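Local coordinates for protein member of DUF4221 family (Bacteroides vulgatus, PDB 3S9J) that is of unknown function but folds as a six-bladed beta-propeller, a scaffold that in other families often serves ligand binding or catalysis, at residues L147-L152 / V177-I182; R85-P88 / I93-A96; D204-E209 / N277-F282; A257-N262 / Y287-N292; K329-G334 / L338-N343. All coordinates share one frame; numbering follows the deposited sequence.

From the N terminus, interaction 2 comes first and closes a four-residue turn between the first two strands of one blade. Interaction 1 closes a 24-residue loop, bringing the chain just past strand 144-148 to strand 177-183, the outermost strand of the same blade. Interactions 3 and 4 cross: 204-209 reaches over 67 residues to 277-282, joining strand ends of two neighbouring blades, while segment 257-262 of helix 255-263 meets loop 287-292. Interaction 5 closes the hairpin of strands 327-334 and 337-341, in the sheet that also holds the N-terminal strand 8-19. None nests inside another. Interaction 3 touches interaction 2 through Y207 and R85, and interaction 5 through Y280 and F282.

Interaction 1: L147-L152 / V177-I182; sequences LRQEIL and VKWIPI
The benzene half of the W179 indole receives two side chains from 147-152, both obliquely: Q149 OE1 lies 3.6 Å from W179 CZ3, and L152 CD1 lies 3.7 Å from W179 CH2. H165 stacks on the same indole. The Q149 amide is turned 51° from the indole plane, and its chain, folded back at chi2 (-72°), lets NE2 donate to the backbone O of R148 at 3.0 Å, while OE1 accepts from T126. The polar atom beside the indole is thus satisfied by a bond of its own. The L152 and W179 side chains approach each other from opposite directions, giving the tryptophan an apolar neighbour beside a polar one. Strand 165-171 runs between the partners, and the CA atoms of Q149 and W179 are 9.1 Å apart. The contact thus bridges the ends of the second and fourth strands of one four-stranded antiparallel propeller blade, past the third.

Interaction 2: R85-P88 / I93-A96; sequences RPSP and ILVA. With FMT (formic acid), chain J.
R85 and L94 form a hydrogen-bonded antiparallel pair in the hairpin of strands 84-86 and 93-97, the first two strands of a four-stranded propeller blade. R85 N donates to L94 O at 2.9 Å and L94 N returns a bond to R85 O at 3.1 Å; P86 and I93 follow as a non-hydrogen-bonded pair. R85 O also accepts from S87 OG at 3.0 Å, this donor standing well above the carbonyl plane while L94 N lies within it. The R85 side chain runs alongside L94, CG lying 3.9 Å from L94 CB, and its bend at chi3 (-53°) turns the guanidinium toward S87, two residues on, where NH1 donates to S87 OG at 2.9 Å. The two outer nitrogens hold a formate side by side, NH1 to O2 at 2.9 Å and NH2 to O1 at 2.8 Å, while NE binds P137 O. With an alanine here, the formate would probably lose both of these donors, and S87 OG and P137 O a partner each. The formate probably comes from the crystallisation liquor, but the paired, nearly coplanar grip is consistent with a guanidinium that S87 OG and P137 O hold in a position suited to a carboxylate.

Interaction 3: D204-E209 / N277-F282; sequences DYNYKE and NVYYRF. With FMT (formic acid), chain H.
N206, at the end of strand 201-206, and N277, just ahead of strand 278-284, belong to neighbouring blades, their CA atoms 9.0 Å apart and their backbones unpaired with one another. Segment 204-209 leaves its strand after N206 and turns; N277 and V278 form a G1 beta bulge opposite D273. N206 OD1 makes an Asx motif by accepting from E209 N at 2.9 Å, and with CG anti to the backbone N (chi1 167°) the amide extends toward 277-282. There ND2 donates to Y279 OH at 3.1 Å, almost straight at 170° and in the amide plane, although the ring is turned 48° from that plane. ND2 also donates to a water, 3.0 Å away, that lies 2.8 Å from N277 OD1, an oxygen bound as well to Y272. A second water joins E209 OE2 at 2.9 Å to N277 ND2. The methylene CE of K208 lies across the N277 amide, 3.9 Å from its ND2. Were N206 replaced by alanine, Y279 OH would probably lose this donor, the water bridge would be cut and E209 N would lose its acceptor. One amide therefore fastens its own turn and the neighbouring blade together, in an interface that is polar and partly hydrated.

Interaction 4: A257-N262 / Y287-N292; sequences AIIKLN and YKLAPN
The short helix 255-263, in the connection ahead of strand 266-273, packs on the long loop that joins strands 278-284 and 304-309, and L289 is the residue that reaches it from the loop. Its branch faces I259: CD2 lies 3.7 Å from I259 CG1 and 3.8 Å from I259 CG2, while L289 CB comes within 3.9 Å of the same CG2. The two side chains cross at about a right angle, so the leucine methyl sits against the beta branch of the isoleucine rather than lying along its length. With L289 CG anti to the backbone N (chi1 -166°), the isobutyl group is carried toward the helix, and its other methyl, CD1, approaches N262 ND2 at 3.6 Å. L289 thus spans two positions about one turn apart on the same side of the helix. It is modelled in two conformers, so both contacts hold for one of them; N262 also has two, making its approach the more doubtful. The amide beside the methyl is not left without a partner: ND2 donates to E297 O. Around this apolar patch, E263 accepts from the backbone N of L289, P295 lies against I259 and P299 against L289, while K302 binds the backbone O of N262. The helix thus docks on loop residues of the blade that strand 266-273 begins, at the periphery of the propeller.

Interaction 5: K329-G334 / L338-N343; sequences KMSFVG and LYISEN
F332 turns its ring between its backbone N and carbonyl carbon (chi1 72°), whereas Y339 carries its ring beside its own N (chi1 -71°), and these choices bring the aromatics together in nearly parallel planes. The planes are 7° apart but displaced along each other, with centroids 4.7 Å apart, so overlap is slight; instead Y339 CB sits over the F332 face, 3.7 Å from the ring centroid, as a CH-pi contact. F357 meets F332 edge-to-face. Beneath the rings, F332 N donates to Y339 O at 2.9 Å and Y339 N to F332 O at 2.7 Å; S341 N then reaches M330 O at 3.0 Å. On the other face, V333 CG2 and L338 CD1 are 4.1 Å apart. Selenomethionine M330 brings CE to 3.7 Å from S341 OG, which accepts from N343 N in an ST turn and also bonds V356 O. Backbone bonds set the register of this buried hairpin, and apolar contact adds to them: the F332 and Y339 rings on one face, V333, L338 and I340 against Y280 and F282 on the other.

Interaction 1: L147-L152 / V177-I182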
# COMPACT_ATOMS: atom_id res chain seq x y z
N LEU A 147 -4.42 10.51 -5.29
CA LEU A 147 -3.17 10.13 -4.62
C LEU A 147 -3.15 10.67 -3.18
O LEU A 147 -3.62 11.77 -2.96
CB LEU A 147 -1.95 10.81 -5.30
CG LEU A 147 -1.41 10.38 -6.67
CD1 LEU A 147 0.10 10.37 -6.64
CD2 LEU A 147 -1.90 9.04 -7.10
N ARG A 148 -2.49 9.96 -2.28
CA ARG A 148 -2.23 10.49 -0.94
C ARG A 148 -1.37 11.72 -1.03
O ARG A 148 -0.48 11.83 -1.88
CB ARG A 148 -1.51 9.41 -0.10
CG ARG A 148 -0.91 9.87 1.18
CD ARG A 148 -0.44 8.66 2.01
NE ARG A 148 0.38 9.08 3.13
CZ ARG A 148 1.69 9.28 3.11
NH1 ARG A 148 2.40 9.12 2.00
NH2 ARG A 148 2.29 9.68 4.24
N GLN A 149 -1.59 12.63 -0.09
CA GLN A 149 -0.74 13.79 0.06
C GLN A 149 -0.16 13.85 1.50
O GLN A 149 -0.84 13.49 2.46
CB GLN A 149 -1.51 15.06 -0.27
CG GLN A 149 -1.81 15.14 -1.76
CD GLN A 149 -0.58 15.45 -2.57
OE1 GLN A 149 -0.13 16.60 -2.63
NE2 GLN A 149 -0.03 14.45 -3.20
N GLU A 150 1.10 14.27 1.57
CA GLU A 150 1.80 14.40 2.85
C GLU A 150 1.67 15.85 3.37
O GLU A 150 1.08 16.72 2.70
CB GLU A 150 3.26 13.92 2.70
CG GLU A 150 3.40 12.38 2.43
CD GLU A 150 4.84 11.89 2.41
OE1 GLU A 150 5.74 12.71 2.69
OE2 GLU A 150 5.10 10.69 2.10
N ILE A 151 2.19 16.12 4.57
CA ILE A 151 2.12 17.46 5.15
C ILE A 151 2.98 18.50 4.40
O ILE A 151 4.00 18.17 3.83
CB ILE A 151 2.49 17.45 6.66
CG1 ILE A 151 3.92 16.94 6.85
CG2 ILE A 151 1.48 16.57 7.41
CD1 ILE A 151 4.44 17.00 8.28
N LEU A 152 2.56 19.76 4.41
CA LEU A 152 3.19 20.79 3.57
C LEU A 152 4.15 21.69 4.34
O LEU A 152 4.68 22.66 3.80
CB LEU A 152 2.12 21.63 2.87
CG LEU A 152 1.34 20.94 1.73
CD1 LEU A 152 0.36 21.95 1.10
CD2 LEU A 152 2.29 20.30 0.68
N VAL A 177 -4.29 19.82 -11.21
CA VAL A 177 -4.28 19.20 -9.87
C VAL A 177 -5.32 19.92 -9.01
O VAL A 177 -5.44 21.15 -9.04
CB VAL A 177 -2.88 19.26 -9.23
CG1 VAL A 177 -2.94 18.79 -7.74
CG2 VAL A 177 -1.88 18.38 -10.04
N LYS A 178 -6.13 19.15 -8.28
CA LYS A 178 -7.11 19.66 -7.35
C LYS A 178 -6.85 19.07 -5.97
O LYS A 178 -6.52 17.89 -5.85
CB LYS A 178 -8.53 19.25 -7.74
CG LYS A 178 -8.96 19.65 -9.12
CD LYS A 178 -10.42 19.31 -9.34
CE LYS A 178 -10.70 18.98 -10.82
NZ LYS A 178 -10.62 17.52 -11.08
N TRP A 179 -7.01 19.89 -4.94
CA TRP A 179 -6.98 19.37 -3.57
C TRP A 179 -8.36 18.79 -3.30
O TRP A 179 -9.38 19.40 -3.65
CB TRP A 179 -6.79 20.49 -2.55
CG TRP A 179 -5.47 21.17 -2.48
CD1 TRP A 179 -5.23 22.50 -2.68
CD2 TRP A 179 -4.22 20.58 -2.12
NE1 TRP A 179 -3.90 22.77 -2.48
CE2 TRP A 179 -3.26 21.61 -2.13
CE3 TRP A 179 -3.83 19.28 -1.77
CZ2 TRP A 179 -1.91 21.38 -1.82
CZ3 TRP A 179 -2.50 19.05 -1.48
CH2 TRP A 179 -1.55 20.11 -1.50
N ILE A 180 -8.41 17.64 -2.66
CA ILE A 180 -9.66 16.96 -2.35
C ILE A 180 -10.01 17.31 -0.90
O ILE A 180 -9.13 17.25 -0.05
CB ILE A 180 -9.51 15.45 -2.53
CG1 ILE A 180 -8.98 15.15 -3.96
CG2 ILE A 180 -10.85 14.76 -2.30
CD1 ILE A 180 -9.80 15.78 -5.10
N PRO A 181 -11.26 17.71 -0.63
CA PRO A 181 -11.59 18.20 0.72
C PRO A 181 -11.81 17.08 1.77
O PRO A 181 -12.88 16.97 2.41
CB PRO A 181 -12.84 19.05 0.48
CG PRO A 181 -13.51 18.37 -0.68
CD PRO A 181 -12.39 17.91 -1.57
N ILE A 182 -10.78 16.26 1.92
CA ILE A 182 -10.67 15.21 2.92
C ILE A 182 -9.40 15.56 3.67
O ILE A 182 -8.32 15.56 3.08
CB ILE A 182 -10.51 13.83 2.28
CG1 ILE A 182 -11.75 13.46 1.46
CG2 ILE A 182 -10.24 12.72 3.36
CD1 ILE A 182 -11.48 12.18 0.60

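Interaction 2: R85-P88 / I93-A96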
# COMPACT_ATOMS: atom_id res chain seq x y z
N ARG A 85 0.84 1.28 -11.72
CA ARG A 85 -0.43 0.65 -11.50
C ARG A 85 -1.17 0.37 -12.79
O ARG A 85 -1.22 1.22 -13.68
CB ARG A 85 -1.29 1.57 -10.62
CG ARG A 85 -1.65 2.86 -11.28
CD ARG A 85 -2.36 3.84 -10.36
NE ARG A 85 -3.52 3.33 -9.68
CZ ARG A 85 -4.73 3.11 -10.19
NH1 ARG A 85 -5.01 3.26 -11.49
NH2 ARG A 85 -5.69 2.72 -9.39
N PRO A 86 -1.78 -0.82 -12.87
CA PRO A 86 -2.70 -1.12 -14.00
C PRO A 86 -3.90 -0.21 -13.88
O PRO A 86 -4.45 -0.05 -12.78
CB PRO A 86 -3.08 -2.58 -13.77
CG PRO A 86 -2.84 -2.87 -12.34
CD PRO A 86 -1.77 -1.88 -11.86
N SER A 87 -4.30 0.41 -14.99
CA SER A 87 -5.24 1.52 -14.93
C SER A 87 -6.34 1.39 -16.02
O SER A 87 -6.51 2.32 -16.83
CB SER A 87 -4.49 2.84 -15.06
OG SER A 87 -3.59 3.02 -13.98
N PRO A 88 -7.11 0.29 -16.01
CA PRO A 88 -7.19 -0.77 -14.98
C PRO A 88 -6.45 -2.05 -15.28
O PRO A 88 -6.43 -2.95 -14.45
CB PRO A 88 -8.69 -1.08 -14.95
CG PRO A 88 -9.09 -0.94 -16.39
CD PRO A 88 -8.28 0.23 -16.92
N ILE A 93 -1.10 2.01 -18.19
CA ILE A 93 -0.46 1.94 -16.88
C ILE A 93 -0.03 3.35 -16.49
O ILE A 93 0.53 4.07 -17.31
CB ILE A 93 0.77 0.99 -16.91
CG1 ILE A 93 0.32 -0.47 -17.03
CG2 ILE A 93 1.69 1.18 -15.63
CD1 ILE A 93 1.44 -1.44 -17.55
N LEU A 94 -0.27 3.71 -15.23
CA LEU A 94 0.18 4.99 -14.71
C LEU A 94 1.41 4.74 -13.82
O LEU A 94 1.44 3.80 -13.03
CB LEU A 94 -0.94 5.66 -13.93
CG LEU A 94 -2.03 6.29 -14.82
CD1 LEU A 94 -3.26 6.69 -13.99
CD2 LEU A 94 -1.43 7.49 -15.57
N VAL A 95 2.42 5.59 -13.98
CA VAL A 95 3.63 5.44 -13.19
C VAL A 95 3.96 6.76 -12.49
O VAL A 95 3.76 7.84 -13.02
CB VAL A 95 4.88 4.93 -13.99
CG1 VAL A 95 4.56 3.60 -14.75
CG2 VAL A 95 5.41 6.01 -14.94
N ALA A 96 4.44 6.62 -11.27
CA ALA A 96 4.81 7.75 -10.40
C ALA A 96 6.33 7.94 -10.47
O ALA A 96 7.09 6.98 -10.32
CB ALA A 96 4.38 7.52 -8.95
C FMT J . -8.27 1.63 -11.74
O1 FMT J . -7.92 1.41 -10.57
O2 FMT J . -7.56 2.23 -12.55

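Interaction 3: D204-E209 / N277-F282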
# COMPACT_ATOMS: atom_id res chain seq x y z
N ASP A 204 -7.71 2.04 0.57
CA ASP A 204 -8.14 1.30 -0.60
C ASP A 204 -9.44 1.91 -1.09
O ASP A 204 -10.10 2.66 -0.38
CB ASP A 204 -8.30 -0.19 -0.29
CG ASP A 204 -8.00 -1.09 -1.51
OD1 ASP A 204 -7.98 -0.59 -2.67
OD2 ASP A 204 -7.76 -2.30 -1.29
N TYR A 205 -9.78 1.58 -2.33
CA TYR A 205 -10.96 2.14 -2.98
C TYR A 205 -11.84 1.01 -3.50
O TYR A 205 -11.38 0.15 -4.22
CB TYR A 205 -10.58 3.09 -4.11
CG TYR A 205 -11.75 3.96 -4.56
CD1 TYR A 205 -12.11 5.09 -3.85
CD2 TYR A 205 -12.49 3.66 -5.71
CE1 TYR A 205 -13.16 5.87 -4.23
CE2 TYR A 205 -13.55 4.46 -6.10
CZ TYR A 205 -13.87 5.57 -5.36
OH TYR A 205 -14.90 6.38 -5.75
N ASN A 206 -13.10 1.05 -3.10
CA ASN A 206 -14.11 0.05 -3.43
C ASN A 206 -14.93 0.64 -4.57
O ASN A 206 -15.72 1.56 -4.37
CB ASN A 206 -14.94 -0.18 -2.15
CG ASN A 206 -16.24 -0.95 -2.36
OD1 ASN A 206 -16.73 -1.10 -3.48
ND2 ASN A 206 -16.82 -1.42 -1.26
N TYR A 207 -14.70 0.14 -5.78
CA TYR A 207 -15.36 0.70 -6.97
C TYR A 207 -16.84 0.33 -7.05
O TYR A 207 -17.63 1.08 -7.60
CB TYR A 207 -14.66 0.29 -8.26
CG TYR A 207 -13.33 1.01 -8.48
CD1 TYR A 207 -13.30 2.29 -9.06
CD2 TYR A 207 -12.12 0.42 -8.14
CE1 TYR A 207 -12.12 2.96 -9.27
CE2 TYR A 207 -10.91 1.09 -8.34
CZ TYR A 207 -10.92 2.35 -8.93
OH TYR A 207 -9.74 3.03 -9.15
N LYS A 208 -17.19 -0.81 -6.48
CA LYS A 208 -18.60 -1.22 -6.41
C LYS A 208 -19.47 -0.15 -5.75
O LYS A 208 -20.55 0.18 -6.25
CB LYS A 208 -18.70 -2.53 -5.61
CG LYS A 208 -20.14 -3.10 -5.40
CD LYS A 208 -20.10 -4.19 -4.30
CE LYS A 208 -21.47 -4.53 -3.74
NZ LYS A 208 -22.09 -5.65 -4.48
N GLU A 209 -19.01 0.37 -4.62
CA GLU A 209 -19.79 1.35 -3.85
C GLU A 209 -19.22 2.76 -3.96
O GLU A 209 -19.73 3.66 -3.30
CB GLU A 209 -19.84 0.96 -2.36
CG GLU A 209 -20.43 -0.41 -2.08
CD GLU A 209 -21.91 -0.51 -2.44
OE1 GLU A 209 -22.56 0.54 -2.63
OE2 GLU A 209 -22.41 -1.64 -2.53
N ASN A 277 -16.39 -9.17 -1.04
CA ASN A 277 -16.96 -7.96 -0.46
C ASN A 277 -16.69 -7.82 1.06
O ASN A 277 -17.60 -7.59 1.87
CB ASN A 277 -18.48 -7.90 -0.76
CG ASN A 277 -19.05 -6.49 -0.67
OD1 ASN A 277 -18.33 -5.49 -0.78
ND2 ASN A 277 -20.37 -6.40 -0.49
N VAL A 278 -15.42 -7.97 1.41
CA VAL A 278 -14.92 -7.83 2.79
C VAL A 278 -13.67 -6.96 2.77
O VAL A 278 -13.16 -6.64 1.71
CB VAL A 278 -14.61 -9.22 3.43
CG1 VAL A 278 -15.88 -10.07 3.55
CG2 VAL A 278 -13.56 -9.97 2.62
N TYR A 279 -13.22 -6.57 3.95
CA TYR A 279 -11.97 -5.82 4.10
C TYR A 279 -11.03 -6.58 5.01
O TYR A 279 -11.46 -7.28 5.93
CB TYR A 279 -12.22 -4.44 4.70
CG TYR A 279 -13.16 -3.58 3.89
CD1 TYR A 279 -14.54 -3.72 4.02
CD2 TYR A 279 -12.66 -2.64 2.99
CE1 TYR A 279 -15.42 -2.93 3.24
CE2 TYR A 279 -13.52 -1.84 2.23
CZ TYR A 279 -14.88 -2.00 2.35
OH TYR A 279 -15.73 -1.22 1.61
N TYR A 280 -9.74 -6.42 4.76
CA TYR A 280 -8.68 -6.97 5.60
C TYR A 280 -7.85 -5.81 6.16
O TYR A 280 -7.33 -4.99 5.39
CB TYR A 280 -7.76 -7.90 4.82
CG TYR A 280 -8.49 -9.00 4.09
CD1 TYR A 280 -9.14 -10.00 4.79
CD2 TYR A 280 -8.50 -9.05 2.69
CE1 TYR A 280 -9.84 -11.00 4.13
CE2 TYR A 280 -9.19 -10.07 2.02
CZ TYR A 280 -9.85 -11.05 2.74
OH TYR A 280 -10.55 -12.04 2.09
N ARG A 281 -7.70 -5.75 7.48
CA ARG A 281 -6.77 -4.80 8.07
C ARG A 281 -5.64 -5.56 8.76
O ARG A 281 -5.87 -6.43 9.62
CB ARG A 281 -7.48 -3.88 9.07
CG ARG A 281 -6.62 -2.69 9.43
CD ARG A 281 -7.25 -1.76 10.46
NE ARG A 281 -6.53 -0.50 10.49
CZ ARG A 281 -6.59 0.41 11.45
NH1 ARG A 281 -7.34 0.22 12.53
NH2 ARG A 281 -5.86 1.51 11.32
N PHE A 282 -4.42 -5.24 8.39
CA PHE A 282 -3.25 -5.88 8.98
C PHE A 282 -2.84 -5.11 10.24
O PHE A 282 -2.89 -3.87 10.26
CB PHE A 282 -2.09 -5.88 7.98
CG PHE A 282 -2.22 -6.91 6.86
CD1 PHE A 282 -3.27 -6.85 5.96
CD2 PHE A 282 -1.28 -7.91 6.72
CE1 PHE A 282 -3.38 -7.79 4.94
CE2 PHE A 282 -1.39 -8.86 5.71
CZ PHE A 282 -2.44 -8.79 4.80
C FMT H . -15.68 5.97 -9.46
O1 FMT H . -15.73 5.82 -8.24
O2 FMT H . -14.91 5.35 -10.20
O HOH W 1 -19.10 -2.90 -0.03
O HOH W 2 -21.84 -3.49 -0.31

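Interaction 4: A257-N262 / Y287-N292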
# COMPACT_ATOMS: atom_id res chain seq x y z
N ALA A 257 13.74 7.59 17.36
CA ALA A 257 12.40 7.90 16.82
C ALA A 257 11.98 6.93 15.72
O ALA A 257 10.82 6.51 15.66
CB ALA A 257 12.35 9.34 16.32
N ILE A 258 12.93 6.55 14.86
CA ILE A 258 12.70 5.63 13.78
C ILE A 258 12.50 4.20 14.34
O ILE A 258 11.63 3.46 13.89
CB ILE A 258 13.92 5.62 12.80
CG1 ILE A 258 14.17 7.04 12.21
CG2 ILE A 258 13.78 4.60 11.72
CD1 ILE A 258 12.93 7.76 11.83
N ILE A 259 13.33 3.84 15.32
CA ILE A 259 13.26 2.50 15.92
C ILE A 259 11.88 2.28 16.58
O ILE A 259 11.26 1.24 16.36
CB ILE A 259 14.39 2.29 16.91
CG1 ILE A 259 15.73 2.14 16.15
CG2 ILE A 259 14.14 0.99 17.75
CD1 ILE A 259 16.96 2.28 17.03
N LYS A 260 11.42 3.28 17.30
CA LYS A 260 10.15 3.19 18.03
C LYS A 260 9.01 2.95 17.06
O LYS A 260 8.17 2.07 17.27
CB LYS A 260 9.91 4.42 18.89
CG LYS A 260 10.72 4.40 20.18
CD LYS A 260 10.33 5.49 21.14
CE LYS A 260 10.80 6.86 20.67
NZ LYS A 260 10.85 7.85 21.81
N LEU A 261 9.00 3.71 15.96
CA LEU A 261 7.97 3.49 14.96
C LEU A 261 8.02 2.12 14.31
O LEU A 261 6.99 1.53 14.02
CB LEU A 261 8.01 4.56 13.87
CG LEU A 261 7.50 5.92 14.30
CD1 LEU A 261 7.99 7.02 13.31
CD2 LEU A 261 5.98 5.92 14.39
N ASN A 262 9.22 1.60 14.08
CA ASN A 262 9.45 0.33 13.47
C ASN A 262 8.94 -0.85 14.33
O ASN A 262 8.37 -1.84 13.86
CB ASN A 262 10.96 0.18 13.31
CG ASN A 262 11.31 -0.82 12.28
OD1 ASN A 262 10.43 -1.22 11.56
ND2 ASN A 262 12.58 -1.24 12.21
N TYR A 287 6.99 -5.41 19.38
CA TYR A 287 8.32 -5.97 19.19
C TYR A 287 9.34 -5.01 19.77
O TYR A 287 9.06 -3.81 20.00
CB TYR A 287 8.53 -6.08 17.68
CG TYR A 287 9.64 -6.98 17.18
CD1 TYR A 287 9.41 -8.30 16.97
CD2 TYR A 287 10.89 -6.46 16.88
CE1 TYR A 287 10.41 -9.14 16.49
CE2 TYR A 287 11.90 -7.27 16.39
CZ TYR A 287 11.64 -8.61 16.18
OH TYR A 287 12.60 -9.45 15.67
N LYS A 288 10.53 -5.52 20.01
CA LYS A 288 11.66 -4.71 20.40
C LYS A 288 12.81 -5.03 19.45
O LYS A 288 13.31 -6.15 19.45
CB LYS A 288 12.07 -4.99 21.84
CG LYS A 288 12.74 -3.86 22.49
CD LYS A 288 11.70 -2.73 22.88
CE LYS A 288 12.43 -1.54 23.47
NZ LYS A 288 11.56 -0.40 23.88
N LEU A 289 13.22 -4.03 18.69
CA LEU A 289 14.31 -4.17 17.70
C LEU A 289 15.60 -4.58 18.37
O LEU A 289 16.10 -3.88 19.24
CB LEU A 289 14.54 -2.84 16.95
CG LEU A 289 15.39 -2.86 15.66
CD1 LEU A 289 14.51 -3.23 14.49
CD2 LEU A 289 15.98 -1.47 15.49
N ALA A 290 16.16 -5.72 17.97
CA ALA A 290 17.40 -6.22 18.54
C ALA A 290 18.61 -5.51 17.89
O ALA A 290 18.50 -4.99 16.78
CB ALA A 290 17.50 -7.76 18.35
N PRO A 291 19.74 -5.48 18.60
CA PRO A 291 20.91 -4.76 18.09
C PRO A 291 21.26 -5.11 16.64
O PRO A 291 21.53 -4.23 15.82
CB PRO A 291 22.01 -5.20 19.05
CG PRO A 291 21.33 -5.34 20.35
CD PRO A 291 19.91 -5.83 20.02
N ASN A 292 21.20 -6.37 16.29
CA ASN A 292 21.65 -6.73 14.93
C ASN A 292 20.60 -6.45 13.85
O ASN A 292 20.85 -6.68 12.66
CB ASN A 292 22.11 -8.18 14.92
CG ASN A 292 23.24 -8.45 15.92
OD1 ASN A 292 24.05 -7.56 16.23
ND2 ASN A 292 23.29 -9.68 16.46

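Interaction 5: K329-G334 / L338-N343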
# COMPACT_ATOMS: atom_id res chain seq x y z
N LYS A 329 4.23 -7.29 3.47
CA LYS A 329 4.30 -6.13 2.62
C LYS A 329 4.25 -6.46 1.11
O LYS A 329 4.29 -5.55 0.27
CB LYS A 329 5.50 -5.25 2.97
CG LYS A 329 5.36 -4.71 4.40
CD LYS A 329 6.37 -3.64 4.72
CE LYS A 329 6.21 -3.17 6.15
NZ LYS A 329 7.21 -2.10 6.55
N MSE A 330 4.13 -7.76 0.81
CA MSE A 330 3.72 -8.24 -0.52
C MSE A 330 2.48 -9.11 -0.38
O MSE A 330 2.57 -10.35 -0.23
CB MSE A 330 4.85 -8.99 -1.20
CG MSE A 330 5.90 -8.09 -1.83
SE MSE A 330 7.04 -9.02 -3.10
CE MSE A 330 7.96 -10.21 -1.85
N SER A 331 1.33 -8.46 -0.33
CA SER A 331 0.04 -9.12 -0.19
C SER A 331 -0.89 -8.60 -1.29
O SER A 331 -0.74 -7.46 -1.73
CB SER A 331 -0.58 -8.86 1.20
OG SER A 331 0.18 -9.49 2.21
N PHE A 332 -1.81 -9.45 -1.73
CA PHE A 332 -2.84 -9.04 -2.68
C PHE A 332 -4.07 -9.91 -2.57
O PHE A 332 -4.01 -11.05 -2.09
CB PHE A 332 -2.32 -9.07 -4.12
CG PHE A 332 -2.12 -10.46 -4.70
CD1 PHE A 332 -0.89 -11.11 -4.58
CD2 PHE A 332 -3.12 -11.09 -5.43
CE1 PHE A 332 -0.67 -12.36 -5.12
CE2 PHE A 332 -2.92 -12.38 -5.98
CZ PHE A 332 -1.68 -13.00 -5.83
N VAL A 333 -5.20 -9.37 -3.00
CA VAL A 333 -6.43 -10.17 -3.05
C VAL A 333 -6.60 -10.67 -4.48
O VAL A 333 -6.60 -9.88 -5.42
CB VAL A 333 -7.65 -9.36 -2.66
CG1 VAL A 333 -8.97 -10.22 -2.79
CG2 VAL A 333 -7.50 -8.81 -1.22
N GLY A 334 -6.73 -11.99 -4.62
CA GLY A 334 -7.04 -12.64 -5.89
C GLY A 334 -8.42 -13.24 -5.88
O GLY A 334 -9.12 -13.18 -4.87
N LEU A 338 -7.06 -14.13 -0.08
CA LEU A 338 -6.00 -13.21 0.30
C LEU A 338 -4.67 -13.89 0.22
O LEU A 338 -4.41 -14.91 0.92
CB LEU A 338 -6.23 -12.70 1.73
CG LEU A 338 -5.15 -11.81 2.36
CD1 LEU A 338 -4.96 -10.51 1.57
CD2 LEU A 338 -5.46 -11.55 3.85
N TYR A 339 -3.81 -13.36 -0.64
CA TYR A 339 -2.50 -13.93 -0.83
C TYR A 339 -1.46 -13.13 -0.06
O TYR A 339 -1.38 -11.92 -0.20
CB TYR A 339 -2.12 -13.96 -2.29
CG TYR A 339 -2.90 -14.96 -3.13
CD1 TYR A 339 -4.14 -14.62 -3.66
CD2 TYR A 339 -2.38 -16.19 -3.45
CE1 TYR A 339 -4.85 -15.52 -4.46
CE2 TYR A 339 -3.09 -17.10 -4.27
CZ TYR A 339 -4.33 -16.74 -4.76
OH TYR A 339 -5.06 -17.61 -5.58
N ILE A 340 -0.64 -13.85 0.72
CA ILE A 340 0.42 -13.23 1.51
C ILE A 340 1.70 -13.93 1.15
O ILE A 340 1.80 -15.17 1.21
CB ILE A 340 0.15 -13.33 3.03
CG1 ILE A 340 -1.25 -12.82 3.37
CG2 ILE A 340 1.25 -12.60 3.87
CD1 ILE A 340 -1.60 -12.90 4.88
N SER A 341 2.72 -13.13 0.80
CA SER A 341 3.99 -13.72 0.39
C SER A 341 4.67 -14.43 1.53
O SER A 341 4.58 -14.00 2.72
CB SER A 341 4.94 -12.64 -0.15
OG SER A 341 6.23 -13.14 -0.44
N GLU A 342 5.41 -15.49 1.17
CA GLU A 342 6.30 -16.20 2.11
C GLU A 342 7.77 -15.87 1.90
O GLU A 342 8.64 -16.60 2.37
CB GLU A 342 6.04 -17.72 2.06
CG GLU A 342 4.71 -18.08 2.73
CD GLU A 342 4.61 -19.51 3.26
OE1 GLU A 342 5.65 -20.17 3.48
OE2 GLU A 342 3.46 -19.96 3.48
N ASN A 343 8.07 -14.79 1.19
CA ASN A 343 9.46 -14.40 0.91
C ASN A 343 10.06 -13.58 2.08
O ASN A 343 10.58 -12.51 1.88
CB ASN A 343 9.57 -13.63 -0.38
CG ASN A 343 9.38 -14.52 -1.57
OD1 ASN A 343 8.25 -14.86 -1.88
ND2 ASN A 343 10.48 -14.92 -2.21